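Local coordinates for beta-N-acetylhexosaminidase (Thermotoga neapolitana, PDB 5BZA), which probably hydrolyses terminal non-reducing N-acetyl-D-hexosamine residues from N-acetyl-beta-D-hexosaminides, as a family 3 glycoside hydrolase, at residues Leu5-Phe10 against Asn55-Val60; Val23-Arg28 against Met49-Arg54. All blocks are in the same frame, centred on the assembly; numbering follows the deposited sequence.

Contact 1: Leu5-Phe10 against Asn55-Val60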
# COMPACT_ATOMS: atom_id res chain seq x y z
N LEU B 5 -7.27 -27.22 -20.87
CA LEU B 5 -7.57 -27.86 -19.59
C LEU B 5 -7.01 -27.07 -18.43
O LEU B 5 -7.43 -27.26 -17.26
CB LEU B 5 -7.03 -29.29 -19.55
CG LEU B 5 -7.83 -30.16 -20.49
CD1 LEU B 5 -7.33 -31.58 -20.46
CD2 LEU B 5 -9.28 -30.09 -20.03
N GLY B 6 -6.10 -26.14 -18.77
CA GLY B 6 -5.48 -25.26 -17.81
C GLY B 6 -6.52 -24.34 -17.24
O GLY B 6 -6.38 -23.83 -16.13
N LYS B 7 -7.60 -24.14 -17.97
CA LYS B 7 -8.68 -23.31 -17.44
C LYS B 7 -9.31 -23.93 -16.19
O LYS B 7 -9.95 -23.24 -15.40
CB LYS B 7 -9.71 -23.04 -18.53
CG LYS B 7 -9.07 -22.13 -19.59
CD LYS B 7 -9.99 -21.62 -20.67
CE LYS B 7 -9.18 -20.74 -21.61
NZ LYS B 7 -9.97 -20.20 -22.75
N LEU B 8 -9.09 -25.21 -15.97
CA LEU B 8 -9.69 -25.82 -14.79
C LEU B 8 -8.74 -25.75 -13.59
O LEU B 8 -8.96 -26.44 -12.59
CB LEU B 8 -10.08 -27.28 -15.07
CG LEU B 8 -11.51 -27.50 -15.60
CD1 LEU B 8 -11.72 -26.72 -16.88
CD2 LEU B 8 -11.86 -29.00 -15.79
N PHE B 9 -7.72 -24.90 -13.67
CA PHE B 9 -6.77 -24.80 -12.56
C PHE B 9 -6.51 -23.38 -12.11
O PHE B 9 -6.38 -22.47 -12.93
CB PHE B 9 -5.45 -25.46 -12.93
CG PHE B 9 -5.58 -26.94 -13.05
CD1 PHE B 9 -5.64 -27.74 -11.91
CD2 PHE B 9 -5.68 -27.55 -14.30
CE1 PHE B 9 -5.78 -29.09 -12.02
CE2 PHE B 9 -5.81 -28.92 -14.42
CZ PHE B 9 -5.87 -29.69 -13.28
N PHE B 10 -6.40 -23.24 -10.79
CA PHE B 10 -6.13 -22.00 -10.12
C PHE B 10 -4.89 -22.27 -9.27
O PHE B 10 -4.97 -23.09 -8.36
CB PHE B 10 -7.30 -21.56 -9.23
CG PHE B 10 -7.47 -20.05 -9.18
CD1 PHE B 10 -6.44 -19.24 -8.68
CD2 PHE B 10 -8.67 -19.45 -9.59
CE1 PHE B 10 -6.58 -17.84 -8.60
CE2 PHE B 10 -8.82 -18.04 -9.53
CZ PHE B 10 -7.77 -17.24 -9.04
N ASN B 55 1.15 -12.70 -21.08
CA ASN B 55 0.99 -14.10 -21.35
C ASN B 55 -0.44 -14.53 -21.35
O ASN B 55 -0.72 -15.64 -20.97
CB ASN B 55 1.80 -14.90 -20.34
CG ASN B 55 3.29 -14.91 -20.68
OD1 ASN B 55 3.79 -15.81 -21.37
ND2 ASN B 55 3.99 -13.87 -20.23
N GLY B 56 -1.35 -13.65 -21.79
CA GLY B 56 -2.76 -14.01 -21.89
C GLY B 56 -3.67 -13.48 -20.79
O GLY B 56 -3.29 -12.60 -20.02
N ARG B 57 -4.88 -13.99 -20.74
CA ARG B 57 -5.86 -13.59 -19.73
C ARG B 57 -5.76 -14.50 -18.52
O ARG B 57 -5.71 -15.72 -18.68
CB ARG B 57 -7.29 -13.64 -20.29
CG ARG B 57 -7.59 -12.68 -21.45
CD ARG B 57 -9.01 -12.93 -21.98
NE ARG B 57 -9.26 -14.35 -22.24
CZ ARG B 57 -10.47 -14.92 -22.25
NH1 ARG B 57 -11.56 -14.19 -22.00
NH2 ARG B 57 -10.60 -16.22 -22.49
N PHE B 58 -5.69 -13.91 -17.32
CA PHE B 58 -5.65 -14.67 -16.10
C PHE B 58 -6.64 -14.06 -15.13
O PHE B 58 -6.82 -12.85 -15.12
CB PHE B 58 -4.27 -14.66 -15.45
CG PHE B 58 -3.16 -15.15 -16.31
CD1 PHE B 58 -2.44 -14.25 -17.13
CD2 PHE B 58 -2.79 -16.50 -16.28
CE1 PHE B 58 -1.37 -14.69 -17.90
CE2 PHE B 58 -1.74 -16.95 -17.05
CZ PHE B 58 -1.01 -16.05 -17.87
N ILE B 59 -7.25 -14.90 -14.29
CA ILE B 59 -7.90 -14.45 -13.07
C ILE B 59 -6.80 -14.35 -12.02
O ILE B 59 -6.11 -15.36 -11.76
CB ILE B 59 -9.01 -15.44 -12.60
CG1 ILE B 59 -10.00 -15.69 -13.74
CG2 ILE B 59 -9.72 -14.89 -11.35
CD1 ILE B 59 -10.93 -16.83 -13.50
N VAL B 60 -6.62 -13.16 -11.44
CA VAL B 60 -5.53 -12.89 -10.50
C VAL B 60 -6.11 -12.55 -9.14
O VAL B 60 -6.90 -11.59 -9.03
CB VAL B 60 -4.60 -11.70 -10.96
CG1 VAL B 60 -3.46 -11.44 -9.93
CG2 VAL B 60 -4.02 -11.95 -12.35
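The ring of F10 laps against I59 with its far end, CE2 resting 3.7 Å from CG2 of the isoleucine. CZ also meets the carbonyl O of I59 at 3.7 Å, an oblique approach, while the two side chains cross at about a right angle. Each residue type fits: the long flat phenylalanine covers most of the 8.3 Å between the CA atoms of F10 and I59, and the branched isoleucine has CG2 anti to its backbone N, where it meets the ring. An alanine in place of F10 would stop short of I59 and is likely to open a gap beside its CG2 methyl.

No hydrogen bond joins the two segments. At their exposed end K7, extended beyond CG, brings NZ to 4.0 Å from NH2 of R57, at the edge of the guanidinium group and close to its plane. D310 probably offsets the two like charges, through a salt bridge with K7 and a long, weak ion pair with R57.

The intervening strand 31-34 explains the wide spacing: it lies between strands 9-13 and 59-62 in the parallel sheet of the TIM-barrel domain, and its L33 touches F10. The F10 ring also meets the ring of F112, just after strand 110-111, while L313 of helix 299-314 packs on I59.

Contact 2: Val23-Arg28 against Met49-Arg54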
# COMPACT_ATOMS: atom_id res chain seq x y z
N VAL B 23 5.90 -23.33 -16.09
CA VAL B 23 4.61 -23.98 -15.79
C VAL B 23 3.47 -23.18 -16.37
O VAL B 23 2.60 -23.74 -17.04
CB VAL B 23 4.37 -24.18 -14.29
CG1 VAL B 23 2.94 -24.65 -14.03
CG2 VAL B 23 5.37 -25.14 -13.74
N ILE B 24 3.50 -21.86 -16.16
CA ILE B 24 2.42 -21.00 -16.64
C ILE B 24 2.32 -21.10 -18.15
O ILE B 24 1.21 -21.24 -18.70
CB ILE B 24 2.63 -19.54 -16.24
CG1 ILE B 24 2.38 -19.36 -14.75
CG2 ILE B 24 1.66 -18.64 -16.95
CD1 ILE B 24 2.66 -17.93 -14.25
N GLN B 25 3.47 -21.09 -18.82
CA GLN B 25 3.47 -21.12 -20.29
C GLN B 25 3.12 -22.49 -20.85
O GLN B 25 2.48 -22.60 -21.90
CB GLN B 25 4.81 -20.63 -20.85
CG GLN B 25 4.92 -19.12 -20.77
CD GLN B 25 6.21 -18.56 -21.37
OE1 GLN B 25 7.30 -19.13 -21.23
NE2 GLN B 25 6.09 -17.42 -22.04
N LYS B 26 3.54 -23.54 -20.17
CA LYS B 26 3.20 -24.88 -20.60
C LYS B 26 1.71 -25.22 -20.40
O LYS B 26 1.08 -25.74 -21.31
CB LYS B 26 4.05 -25.93 -19.89
CG LYS B 26 3.79 -27.35 -20.43
CD LYS B 26 4.74 -28.38 -19.80
CE LYS B 26 4.51 -29.75 -20.42
NZ LYS B 26 5.50 -30.76 -19.96
N TYR B 27 1.15 -24.92 -19.22
CA TYR B 27 -0.21 -25.39 -18.90
C TYR B 27 -1.32 -24.36 -19.03
O TYR B 27 -2.49 -24.74 -19.06
CB TYR B 27 -0.22 -25.96 -17.49
CG TYR B 27 0.68 -27.15 -17.37
CD1 TYR B 27 0.28 -28.41 -17.81
CD2 TYR B 27 1.99 -27.01 -16.90
CE1 TYR B 27 1.15 -29.51 -17.70
CE2 TYR B 27 2.84 -28.09 -16.79
CZ TYR B 27 2.42 -29.33 -17.19
OH TYR B 27 3.30 -30.39 -17.08
N ARG B 28 -0.95 -23.09 -19.09
CA ARG B 28 -1.92 -21.98 -19.20
C ARG B 28 -3.02 -22.10 -18.10
O ARG B 28 -4.23 -22.13 -18.41
CB ARG B 28 -2.58 -21.98 -20.58
CG ARG B 28 -1.63 -21.98 -21.79
CD ARG B 28 -0.70 -20.78 -21.85
NE ARG B 28 0.35 -20.97 -22.86
CZ ARG B 28 1.27 -20.07 -23.19
NH1 ARG B 28 1.26 -18.88 -22.59
NH2 ARG B 28 2.20 -20.35 -24.10
N MET B 49 3.53 -9.45 -12.17
CA MET B 49 2.42 -8.75 -12.84
C MET B 49 2.76 -8.40 -14.31
O MET B 49 1.93 -8.54 -15.22
CB MET B 49 2.03 -7.48 -12.09
CG MET B 49 1.41 -7.75 -10.77
SD MET B 49 -0.08 -8.82 -10.76
CE MET B 49 -1.22 -7.87 -11.74
N ASN B 50 4.00 -7.96 -14.54
CA ASN B 50 4.45 -7.67 -15.90
C ASN B 50 4.45 -8.95 -16.79
O ASN B 50 3.99 -8.95 -17.93
CB ASN B 50 5.86 -7.03 -15.86
CG ASN B 50 6.27 -6.45 -17.18
OD1 ASN B 50 5.48 -5.77 -17.84
ND2 ASN B 50 7.51 -6.66 -17.56
N PHE B 51 5.01 -10.04 -16.26
CA PHE B 51 4.90 -11.33 -16.92
C PHE B 51 3.43 -11.71 -17.24
O PHE B 51 3.12 -12.18 -18.36
CB PHE B 51 5.58 -12.41 -16.08
CG PHE B 51 5.46 -13.78 -16.66
CD1 PHE B 51 6.33 -14.19 -17.66
CD2 PHE B 51 4.45 -14.64 -16.24
CE1 PHE B 51 6.20 -15.45 -18.21
CE2 PHE B 51 4.31 -15.91 -16.78
CZ PHE B 51 5.19 -16.32 -17.77
N LEU B 52 2.52 -11.52 -16.28
CA LEU B 52 1.13 -11.95 -16.50
C LEU B 52 0.49 -11.14 -17.61
O LEU B 52 -0.25 -11.70 -18.43
CB LEU B 52 0.31 -11.84 -15.21
CG LEU B 52 0.74 -12.82 -14.10
CD1 LEU B 52 0.03 -12.52 -12.76
CD2 LEU B 52 0.51 -14.23 -14.56
N SER B 53 0.82 -9.85 -17.69
CA SER B 53 0.23 -8.96 -18.73
C SER B 53 0.55 -9.40 -20.17
O SER B 53 -0.16 -9.06 -21.13
CB SER B 53 0.69 -7.53 -18.54
OG SER B 53 1.99 -7.35 -19.11
N ARG B 54 1.66 -10.11 -20.32
CA ARG B 54 2.14 -10.55 -21.61
C ARG B 54 1.78 -11.99 -21.99
O ARG B 54 2.06 -12.48 -23.09
CB ARG B 54 3.64 -10.37 -21.58
CG ARG B 54 3.94 -8.92 -21.40
CD ARG B 54 5.40 -8.70 -21.20
NE ARG B 54 5.72 -7.33 -21.56
CZ ARG B 54 6.94 -6.93 -21.86
NH1 ARG B 54 7.96 -7.79 -21.78
NH2 ARG B 54 7.13 -5.66 -22.23
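The carbonyl O of F51 takes two donors: the backbone N of R54, at 3.2 Å, and ND2 of N55. The other end of the N55 amide, OD1, accepts from NE2 of Q25, so one asparagine side chain links this carbonyl to the facing helix. Glutamine suits this solvent-facing position because its polar end reaches N55 while its aliphatic part packs: CG lies 4.1 Å from CZ of F51, at the ring edge and near its plane.

The apolar centre is I24 against that same ring. CG of F51 is anti to the backbone N (chi1 177°), which carries the ring across to I24, and CE2 ends 3.6 Å from CD1 of the isoleucine and 3.8 Å from its CG2. Both branches of I24 thus touch one ring corner, and I24 and F51 lie alongside, each reaching past the other toward the opposite helix. CD1 also approaches CD2 of L52 at 4.3 Å, a looser apolar contact.

The axes of the segments 23-27 and 49-54 run nearly parallel (crossing angle -17°) and come no nearer than 11.9 Å, a separation that F51 fills together with I24 and Q25. Beyond the joint, R54 forms a salt bridge with E327, its partner at a cadmium site.

Helices 18-27 and 42-54 lie on the outside of the barrel, with strand 31-34 and the short helix 36-39 between them in the chain. F58, just before strand 59-62, packs on both I24 and L52, V32 of strand 31-34 touches L52, and F16 meets the F51 ring.

In the fold
From the N terminus the chain enters strand 9-13, turns back through helix 18-27, forms strand 31-34, and returns through helix 42-54 to strand 59-62: the opening beta-alpha units of the barrel. Contact 1 closes this whole loop by joining the first and third strands across the second. Contact 2 is nested inside it, closing the shorter loop between the two helices. Their centres are 9 Å apart: contact 1 lies at the starts of the strands and contact 2 in the helical layer outside. Residues 55-60 belong to contact 1 and also touch the helix pair, so the two contacts adjoin.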